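Local coordinates for putative short-chain oxidoreductase (Thermus thermophilus, PDB 2YUT), which binds NADP(+) in a Rossmann fold and probably works as an oxidoreductase of the short-chain dehydrogenase/reductase family, at residues Ala17-Gly22 with Lys191-Leu196. Residues are numbered along the deposited sequence; the frame is centred on the assembly and turned at random.
Sequences ARALKG and KVLEGL
Across the gap between the C-terminal end of helix 11-19 and the last turns of helix 185-196, Ala19 and Leu193 are the closest pair of the two backbones, their CA atoms 8.8 Å apart, and side chains alone bridge the distance. Leu193 does the reaching. With CG beside its backbone N and anti to the carbonyl carbon (chi1 -70°), its isobutyl group extends toward helix 11-19 and meets two neighbours there. The CD1 branch touches the methyl of Ala19, CB to CD1 3.7 Å, and lies near Leu20 as well. The other branch makes the closest approach to Leu20, whose CD2 lies 4.2 Å from CD2 of Leu193, methyl against methyl and looser than the first pair. Leu20 is the first residue to leave helical geometry (phi/psi -115/13°); its CB does not point at Leu193, but the branched end of the chain swings closer while also resting on Val3 and Ile5 of the central strand 2-6. Leu193 and Val192 also touch Phe16, one turn before Leu20, and Val192 and Leu196 rest on Val162 and Val160 of strand 158-162. Helices 11-19 and 185-196 thus lie side by side on one face of the parallel Rossmann sheet, the former following the first strand, as in the nucleotide-binding beta-alpha-beta unit. The NADP is about 13 Å from the Leu193 side chain. The segments bury 111 Å² together, and the contacts within 4.5 Å are between aliphatic side-chain carbons, so the two segments meet by hydrophobic burial and dispersion, with no polar bond between them to set their register.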
ATOM      1  N   ALA A  17     -24.410   8.365   7.981  1.00 10.36           N
ATOM      2  CA  ALA A  17     -24.944   9.691   8.284  1.00 16.65           C
ATOM      3  C   ALA A  17     -26.378   9.622   8.807  1.00 19.02           C
ATOM      4  O   ALA A  17     -26.707  10.263   9.806  1.00 17.75           O
ATOM      5  CB  ALA A  17     -24.881  10.581   7.048  1.00  8.84           C
ATOM      6  N   ARG A  18     -27.225   8.845   8.136  1.00 12.77           N
ATOM      7  CA  ARG A  18     -28.616   8.715   8.556  1.00 18.41           C
ATOM      8  C   ARG A  18     -28.727   7.940   9.864  1.00 22.64           C
ATOM      9  O   ARG A  18     -29.601   8.220  10.672  1.00 19.55           O
ATOM     10  CB  ARG A  18     -29.443   8.031   7.465  1.00 21.46           C
ATOM     11  CG  ARG A  18     -29.550   8.874   6.201  1.00 25.24           C
ATOM     12  CD  ARG A  18     -30.460   8.259   5.157  1.00 22.29           C
ATOM     13  NE  ARG A  18     -30.670   9.192   4.054  1.00 30.71           N
ATOM     14  CZ  ARG A  18     -29.917   9.249   2.959  1.00 32.89           C
ATOM     15  NH1 ARG A  18     -28.897   8.414   2.800  1.00 29.99           N
ATOM     16  NH2 ARG A  18     -30.175  10.159   2.030  1.00 33.08           N
ATOM     17  N   ALA A  19     -27.828   6.980  10.076  1.00 16.13           N
ATOM     18  CA  ALA A  19     -27.846   6.180  11.296  1.00 16.19           C
ATOM     19  C   ALA A  19     -27.356   6.960  12.511  1.00 20.40           C
ATOM     20  O   ALA A  19     -27.671   6.606  13.647  1.00 16.24           O
ATOM     21  CB  ALA A  19     -26.987   4.926  11.116  1.00 12.76           C
ATOM     22  N   LEU A  20     -26.600   8.029  12.275  1.00 17.60           N
ATOM     23  CA  LEU A  20     -26.043   8.821  13.370  1.00 15.74           C
ATOM     24  C   LEU A  20     -26.567  10.254  13.445  1.00 14.48           C
ATOM     25  O   LEU A  20     -26.012  11.080  14.171  1.00 19.11           O
ATOM     26  CB  LEU A  20     -24.512   8.844  13.237  1.00 16.49           C
ATOM     27  CG  LEU A  20     -23.809   7.482  13.351  1.00 18.89           C
ATOM     28  CD1 LEU A  20     -22.413   7.539  12.737  1.00 13.74           C
ATOM     29  CD2 LEU A  20     -23.742   7.079  14.820  1.00 15.08           C
ATOM     30  N   LYS A  21     -27.640  10.548  12.719  1.00 19.53           N
ATOM     31  CA  LYS A  21     -28.186  11.904  12.698  1.00 23.83           C
ATOM     32  C   LYS A  21     -28.526  12.542  14.051  1.00 25.32           C
ATOM     33  O   LYS A  21     -28.618  13.764  14.156  1.00 29.38           O
ATOM     34  CB  LYS A  21     -29.403  11.972  11.769  1.00 30.86           C
ATOM     35  CG  LYS A  21     -30.568  11.092  12.163  1.00 31.70           C
ATOM     36  CD  LYS A  21     -31.812  11.475  11.366  1.00 46.63           C
ATOM     37  CE  LYS A  21     -32.164  12.946  11.574  1.00 59.02           C
ATOM     38  NZ  LYS A  21     -33.416  13.357  10.875  1.00 63.06           N
ATOM     39  N   GLY A  22     -28.710  11.741  15.091  1.00 19.55           N
ATOM     40  CA  GLY A  22     -29.009  12.335  16.385  1.00 29.24           C
ATOM     41  C   GLY A  22     -27.811  12.993  17.066  1.00 27.62           C
ATOM     42  O   GLY A  22     -27.957  13.630  18.109  1.00 21.52           O
ATOM     43  N   LYS A 191     -24.242  -3.145  11.085  1.00 16.21           N
ATOM     44  CA  LYS A 191     -23.336  -4.144  11.633  1.00 19.16           C
ATOM     45  C   LYS A 191     -22.056  -3.508  12.161  1.00 26.18           C
ATOM     46  O   LYS A 191     -21.546  -3.907  13.207  1.00 23.37           O
ATOM     47  CB  LYS A 191     -23.005  -5.202  10.577  1.00 26.75           C
ATOM     48  CG  LYS A 191     -24.173  -6.139  10.279  1.00 35.54           C
ATOM     49  CD  LYS A 191     -23.738  -7.321   9.431  1.00 39.85           C
ATOM     50  CE  LYS A 191     -24.863  -8.330   9.275  1.00 47.43           C
ATOM     51  NZ  LYS A 191     -24.427  -9.515   8.490  1.00 51.91           N
ATOM     52  N   VAL A 192     -21.533  -2.511  11.451  1.00 21.52           N
ATOM     53  CA  VAL A 192     -20.319  -1.857  11.917  1.00 23.02           C
ATOM     54  C   VAL A 192     -20.615  -1.167  13.242  1.00 18.19           C
ATOM     55  O   VAL A 192     -19.922  -1.386  14.231  1.00 23.07           O
ATOM     56  CB  VAL A 192     -19.801  -0.822  10.896  1.00 17.57           C
ATOM     57  CG1 VAL A 192     -18.643  -0.038  11.497  1.00 23.78           C
ATOM     58  CG2 VAL A 192     -19.348  -1.530   9.632  1.00 16.26           C
ATOM     59  N   LEU A 193     -21.658  -0.345  13.260  1.00 19.59           N
ATOM     60  CA  LEU A 193     -22.040   0.362  14.473  1.00 25.95           C
ATOM     61  C   LEU A 193     -22.296  -0.626  15.610  1.00 32.69           C
ATOM     62  O   LEU A 193     -22.018  -0.332  16.770  1.00 34.31           O
ATOM     63  CB  LEU A 193     -23.288   1.212  14.216  1.00 16.15           C
ATOM     64  CG  LEU A 193     -23.065   2.421  13.305  1.00 22.04           C
ATOM     65  CD1 LEU A 193     -24.369   3.173  13.090  1.00 17.27           C
ATOM     66  CD2 LEU A 193     -22.030   3.335  13.933  1.00 16.29           C
ATOM     67  N   GLU A 194     -22.820  -1.801  15.272  1.00 27.25           N
ATOM     68  CA  GLU A 194     -23.088  -2.831  16.270  1.00 29.96           C
ATOM     69  C   GLU A 194     -21.755  -3.401  16.761  1.00 23.17           C
ATOM     70  O   GLU A 194     -21.577  -3.646  17.948  1.00 23.12           O
ATOM     71  CB  GLU A 194     -23.955  -3.940  15.661  1.00 35.41           C
ATOM     72  CG  GLU A 194     -24.584  -4.878  16.676  1.00 49.83           C
ATOM     73  CD  GLU A 194     -25.719  -5.694  16.081  1.00 65.10           C
ATOM     74  OE1 GLU A 194     -25.466  -6.485  15.146  1.00 64.36           O
ATOM     75  OE2 GLU A 194     -26.868  -5.538  16.549  1.00 69.61           O
ATOM     76  N   GLY A 195     -20.815  -3.609  15.845  1.00 22.85           N
ATOM     77  CA  GLY A 195     -19.512  -4.119  16.243  1.00 25.34           C
ATOM     78  C   GLY A 195     -18.854  -3.169  17.236  1.00 31.38           C
ATOM     79  O   GLY A 195     -18.088  -3.596  18.102  1.00 34.95           O
ATOM     80  N   LEU A 196     -19.165  -1.875  17.116  1.00 32.21           N
ATOM     81  CA  LEU A 196     -18.617  -0.849  18.014  1.00 33.76           C
ATOM     82  C   LEU A 196     -19.307  -0.785  19.373  1.00 35.63           C
ATOM     83  O   LEU A 196     -18.646  -0.704  20.406  1.00 48.44           O
ATOM     84  CB  LEU A 196     -18.706   0.529  17.364  1.00 31.82           C
ATOM     85  CG  LEU A 196     -17.801   0.766  16.158  1.00 33.87           C
ATOM     86  CD1 LEU A 196     -17.965   2.197  15.697  1.00 34.44           C
ATOM     87  CD2 LEU A 196     -16.350   0.497  16.539  1.00 36.25           C
TER